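Local atomic coordinates of putative p22 protein (Leishmania major, PDB entry 1YQF), a protein that is of unknown function but belongs to the mitochondrial glycoprotein (MAM33) family and is a homologue of human p32. Residues A52-V57 against E173-F178; Y80-D85 against F184-Q189. All blocks are in the same frame, centred on the assembly; numbering follows the deposited sequence.

Contacts 1 and 2 set the same long helix, 173-202, against the same antiparallel sheet, with their centres about 15 Å apart. Contact 1 (52-57 with 173-178) uses the start of that helix and strand 55-58, at one edge of the sheet within this chain; contact 2 (80-85 with 184-189) lies farther along the helix, where the chain leaves strand 74-81. Their segments alternate in sequence, and Tyr80 joins them: its OH is 3.7 Å from Phe178 CE2 and 4.3 Å from Val56 CG1, both packing distances. Contact 1 is buried within one chain, whereas contact 2 reaches a second subunit of the three-chain assembly.

Contact 1. Residues A52-V57 against E173-F178; sequences AGWQVV and EKLGEF
Above the indole plane of Trp54, and displaced toward its rim, stands the methyl CD1 of Leu175, at a height of 3.7 Å. The ring atom nearest Leu175 CD1 is Trp54 CZ2, at 3.9 Å, with CE2 of the same benzene half almost as near, and the two side chains run roughly at right angles. A second flat group comes from the helix: the Phe178 ring leads with CZ, which lies 3.7 Å from Val56 CG2 and meets that methyl obliquely. Both contacts are apolar. They span a wide backbone gap, 9.4 Å between the CA atoms of Trp54 and Leu175, so the side chains do the bridging. Leu175 manages this with an extended side chain, CG roughly anti to the backbone N (chi1 -154°) and chi2 at 179°; Phe178 likewise turns its ring away from its own backbone N. Around the pair, Leu67, Leu76 and Val78 of the neighbouring strands pack on Trp54, while Pro48, Pro50 and Pro51 line Phe178, whose ring also meets Tyr182. Three of the four touching residues are buried. Leu175 and Phe178, three apart on the helix, thus meet Trp54 and Val56, two apart at the edge strand, so the start of the helix packs on one side of the sheet, consistent with the p32-like (MAM33) fold, in which a C-terminal helix packs on an antiparallel sheet.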
# COMPACT_ATOMS: atom_id res chain seq x y z
N ALA A 52 2.37 -33.71 6.59
CA ALA A 52 1.23 -34.63 6.56
C ALA A 52 -0.12 -33.90 6.62
O ALA A 52 -0.32 -33.02 7.46
CB ALA A 52 1.33 -35.62 7.71
N GLY A 53 -1.03 -34.29 5.72
CA GLY A 53 -2.38 -33.76 5.70
C GLY A 53 -2.59 -32.63 4.70
O GLY A 53 -3.62 -32.58 4.03
N TRP A 54 -1.61 -31.73 4.60
CA TRP A 54 -1.76 -30.54 3.77
C TRP A 54 -1.74 -30.85 2.27
O TRP A 54 -1.11 -31.80 1.83
CB TRP A 54 -0.67 -29.51 4.10
CG TRP A 54 -0.67 -29.06 5.53
CD1 TRP A 54 0.08 -29.57 6.54
CD2 TRP A 54 -1.44 -27.99 6.10
NE1 TRP A 54 -0.18 -28.90 7.72
CE2 TRP A 54 -1.11 -27.92 7.47
CE3 TRP A 54 -2.38 -27.09 5.59
CZ2 TRP A 54 -1.69 -26.99 8.34
CZ3 TRP A 54 -2.95 -26.16 6.46
CH2 TRP A 54 -2.60 -26.12 7.81
N GLN A 55 -2.46 -30.03 1.51
CA GLN A 55 -2.53 -30.12 0.06
C GLN A 55 -2.08 -28.77 -0.51
O GLN A 55 -2.52 -27.72 -0.06
CB GLN A 55 -3.97 -30.42 -0.38
CG GLN A 55 -4.12 -31.58 -1.37
CD GLN A 55 -3.87 -31.17 -2.81
OE1 GLN A 55 -4.58 -30.34 -3.36
NE2 GLN A 55 -2.86 -31.77 -3.43
N VAL A 56 -1.19 -28.81 -1.51
CA VAL A 56 -0.70 -27.60 -2.15
C VAL A 56 -1.57 -27.27 -3.37
O VAL A 56 -1.79 -28.13 -4.22
CB VAL A 56 0.76 -27.75 -2.61
CG1 VAL A 56 1.31 -26.42 -3.14
CG2 VAL A 56 1.64 -28.27 -1.48
N VAL A 57 -2.05 -26.04 -3.44
CA VAL A 57 -2.89 -25.61 -4.56
C VAL A 57 -2.57 -24.17 -4.96
O VAL A 57 -2.68 -23.25 -4.15
CB VAL A 57 -4.40 -25.72 -4.22
CG1 VAL A 57 -5.25 -25.13 -5.35
CG2 VAL A 57 -4.78 -27.17 -3.98
N GLU A 173 7.26 -25.31 12.91
CA GLU A 173 8.52 -25.07 12.22
C GLU A 173 8.71 -25.96 10.99
O GLU A 173 9.43 -25.59 10.07
CB GLU A 173 9.69 -25.27 13.18
CG GLU A 173 9.72 -24.26 14.32
CD GLU A 173 11.02 -24.27 15.10
OE1 GLU A 173 11.94 -25.05 14.76
OE2 GLU A 173 11.12 -23.49 16.07
N LYS A 174 8.09 -27.14 10.99
CA LYS A 174 8.13 -28.03 9.83
C LYS A 174 7.37 -27.47 8.64
O LYS A 174 7.75 -27.70 7.49
CB LYS A 174 7.57 -29.42 10.19
CG LYS A 174 8.31 -30.12 11.33
CD LYS A 174 9.79 -30.32 11.02
CE LYS A 174 10.54 -30.87 12.23
NZ LYS A 174 10.37 -30.01 13.44
N LEU A 175 6.29 -26.73 8.91
CA LEU A 175 5.49 -26.12 7.86
C LEU A 175 6.26 -24.93 7.29
O LEU A 175 6.29 -24.72 6.08
CB LEU A 175 4.13 -25.66 8.39
CG LEU A 175 2.98 -25.58 7.39
CD1 LEU A 175 1.71 -25.13 8.07
CD2 LEU A 175 3.29 -24.64 6.24
N GLY A 176 6.90 -24.17 8.17
CA GLY A 176 7.68 -23.02 7.77
C GLY A 176 8.81 -23.39 6.83
O GLY A 176 8.99 -22.75 5.80
N GLU A 177 9.55 -24.44 7.19
CA GLU A 177 10.66 -24.94 6.37
C GLU A 177 10.16 -25.36 5.00
O GLU A 177 10.85 -25.17 4.01
CB GLU A 177 11.35 -26.11 7.07
CG GLU A 177 12.51 -26.73 6.30
CD GLU A 177 13.19 -27.85 7.07
OE1 GLU A 177 14.02 -27.54 7.96
OE2 GLU A 177 12.90 -29.03 6.80
N PHE A 178 8.95 -25.93 4.94
CA PHE A 178 8.34 -26.27 3.67
C PHE A 178 8.17 -25.02 2.81
O PHE A 178 8.62 -24.99 1.68
CB PHE A 178 6.97 -26.94 3.86
CG PHE A 178 6.19 -27.06 2.59
CD1 PHE A 178 6.49 -28.05 1.67
CD2 PHE A 178 5.16 -26.17 2.29
CE1 PHE A 178 5.78 -28.17 0.48
CE2 PHE A 178 4.45 -26.28 1.11
CZ PHE A 178 4.75 -27.28 0.20

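Contact 2. Residues Y80-D85 against F184-Q189; sequences YSTNQD and FWAEQQ
Thr82 and Glu187 bring their backbones to 6.4 Å between CA atoms, at the point where the chain has left strand 74-81 and passes beside helix 173-202. The closeness is filled by small groups: Thr82 CG2 lies 3.7 Å from Ala186 CB, and Thr82 OG1 is 4.0 Å from that same methyl. At chi1 62° the hydroxyl sits between the backbone N and the carbonyl carbon, which leaves CG2 beside the N and directed at the alanine. Thr82 and Ala186 are both buried, and Thr82 also packs on Ser183 of the helix and on Phe65 of the adjacent strand. Just before it, Ser81 OG accepts from Asn83 N at 3.2 Å with an N-H...O angle of 159°, an ST turn where the chain leaves strand 74-81. In this p32-like chain the segment after the strand lies against the second subunit, and Asn83 reaches across: ND2 bonds Leu145 O, and OD1 accepts from Thr147 N, both of the second subunit. The polar side of the contact is less settled. Glu187 has CG anti to the backbone N and then bends at chi2, bringing its carboxylate toward Gln84, whose side chain crosses that of Glu187 at about a right angle. Gln84 NE2 stands 2.7 Å from Glu187 OE1, with the amide and carboxylate planes 50° apart; NE2 is also only 2.9 Å from Glu187 CD, so the modelled placement of this amide is doubtful. The other oxygen has a clear partner, since Glu187 OE2 is hydrogen-bonded to Tyr146 OH of the second subunit. Pro149 and Leu150 of that neighbouring chain pack against Glu187 and Gln84 respectively.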
# COMPACT_ATOMS: atom_id res chain seq x y z
N TYR A 80 0.61 -18.25 1.24
CA TYR A 80 1.89 -17.58 1.05
C TYR A 80 2.13 -17.28 -0.42
O TYR A 80 1.45 -17.81 -1.29
CB TYR A 80 3.03 -18.43 1.58
CG TYR A 80 3.17 -19.76 0.88
CD1 TYR A 80 2.31 -20.81 1.16
CD2 TYR A 80 4.17 -19.97 -0.08
CE1 TYR A 80 2.43 -22.03 0.52
CE2 TYR A 80 4.30 -21.19 -0.72
CZ TYR A 80 3.42 -22.22 -0.42
OH TYR A 80 3.54 -23.44 -1.05
N SER A 81 3.11 -16.43 -0.67
CA SER A 81 3.53 -16.07 -2.01
C SER A 81 5.00 -16.44 -2.17
O SER A 81 5.78 -16.31 -1.22
CB SER A 81 3.33 -14.57 -2.25
OG SER A 81 3.78 -14.19 -3.54
N THR A 82 5.37 -16.89 -3.36
CA THR A 82 6.77 -17.22 -3.66
C THR A 82 7.50 -16.01 -4.24
O THR A 82 8.66 -16.10 -4.61
CB THR A 82 6.86 -18.41 -4.63
OG1 THR A 82 6.23 -18.07 -5.88
CG2 THR A 82 6.07 -19.60 -4.11
N ASN A 83 6.79 -14.88 -4.32
CA ASN A 83 7.40 -13.61 -4.69
C ASN A 83 8.21 -13.08 -3.52
O ASN A 83 7.84 -13.25 -2.35
CB ASN A 83 6.34 -12.57 -5.08
CG ASN A 83 5.96 -12.65 -6.55
OD1 ASN A 83 6.79 -12.95 -7.40
ND2 ASN A 83 4.69 -12.38 -6.84
N GLN A 84 9.32 -12.42 -3.84
CA GLN A 84 10.21 -11.85 -2.84
C GLN A 84 10.30 -10.34 -3.01
O GLN A 84 10.29 -9.83 -4.15
CB GLN A 84 11.60 -12.49 -2.92
CG GLN A 84 12.24 -12.41 -4.29
CD GLN A 84 13.23 -13.53 -4.55
OE1 GLN A 84 14.04 -13.87 -3.69
NE2 GLN A 84 13.18 -14.10 -5.75
N ASP A 85 10.37 -9.63 -1.89
CA ASP A 85 10.48 -8.18 -1.88
C ASP A 85 11.94 -7.79 -2.16
O ASP A 85 12.86 -8.45 -1.68
CB ASP A 85 10.03 -7.64 -0.52
CG ASP A 85 9.56 -6.19 -0.58
OD1 ASP A 85 9.64 -5.47 -1.61
OD2 ASP A 85 9.08 -5.68 0.45
N PHE A 184 11.94 -21.25 -2.71
CA PHE A 184 13.21 -21.34 -3.44
C PHE A 184 13.00 -22.12 -4.73
O PHE A 184 13.48 -21.72 -5.79
CB PHE A 184 14.31 -22.03 -2.62
CG PHE A 184 14.84 -21.22 -1.46
CD1 PHE A 184 15.00 -19.83 -1.55
CD2 PHE A 184 15.20 -21.85 -0.27
CE1 PHE A 184 15.50 -19.10 -0.46
CE2 PHE A 184 15.70 -21.13 0.81
CZ PHE A 184 15.85 -19.75 0.71
N TRP A 185 12.29 -23.24 -4.64
CA TRP A 185 12.03 -24.09 -5.79
C TRP A 185 11.19 -23.37 -6.83
O TRP A 185 11.56 -23.32 -8.00
CB TRP A 185 11.32 -25.39 -5.38
CG TRP A 185 10.80 -26.16 -6.57
CD1 TRP A 185 11.52 -26.97 -7.39
CD2 TRP A 185 9.47 -26.16 -7.07
NE1 TRP A 185 10.72 -27.49 -8.38
CE2 TRP A 185 9.45 -27.01 -8.21
CE3 TRP A 185 8.27 -25.54 -6.69
CZ2 TRP A 185 8.29 -27.24 -8.95
CZ3 TRP A 185 7.12 -25.77 -7.43
CH2 TRP A 185 7.14 -26.62 -8.54
N ALA A 186 10.06 -22.81 -6.40
CA ALA A 186 9.14 -22.09 -7.28
C ALA A 186 9.79 -20.87 -7.91
O ALA A 186 9.48 -20.52 -9.05
CB ALA A 186 7.87 -21.69 -6.52
N GLU A 187 10.69 -20.22 -7.17
CA GLU A 187 11.38 -19.04 -7.68
C GLU A 187 12.29 -19.41 -8.85
O GLU A 187 12.41 -18.66 -9.80
CB GLU A 187 12.20 -18.38 -6.57
CG GLU A 187 13.14 -17.26 -7.03
CD GLU A 187 12.40 -16.11 -7.70
OE1 GLU A 187 11.38 -15.65 -7.13
OE2 GLU A 187 12.84 -15.67 -8.79
N GLN A 188 12.94 -20.57 -8.75
CA GLN A 188 13.78 -21.09 -9.82
C GLN A 188 12.94 -21.39 -11.06
O GLN A 188 13.37 -21.13 -12.18
CB GLN A 188 14.52 -22.35 -9.35
CG GLN A 188 15.38 -23.04 -10.42
CD GLN A 188 16.56 -22.19 -10.88
OE1 GLN A 188 17.18 -21.49 -10.08
NE2 GLN A 188 16.89 -22.27 -12.16
N GLN A 189 11.74 -21.94 -10.85
CA GLN A 189 10.86 -22.29 -11.97
C GLN A 189 10.40 -21.05 -12.71
O GLN A 189 10.39 -21.03 -13.93
CB GLN A 189 9.64 -23.09 -11.49
CG GLN A 189 9.96 -24.33 -10.64
CD GLN A 189 11.04 -25.21 -11.25
OE1 GLN A 189 10.88 -25.72 -12.36
NE2 GLN A 189 12.15 -25.39 -10.53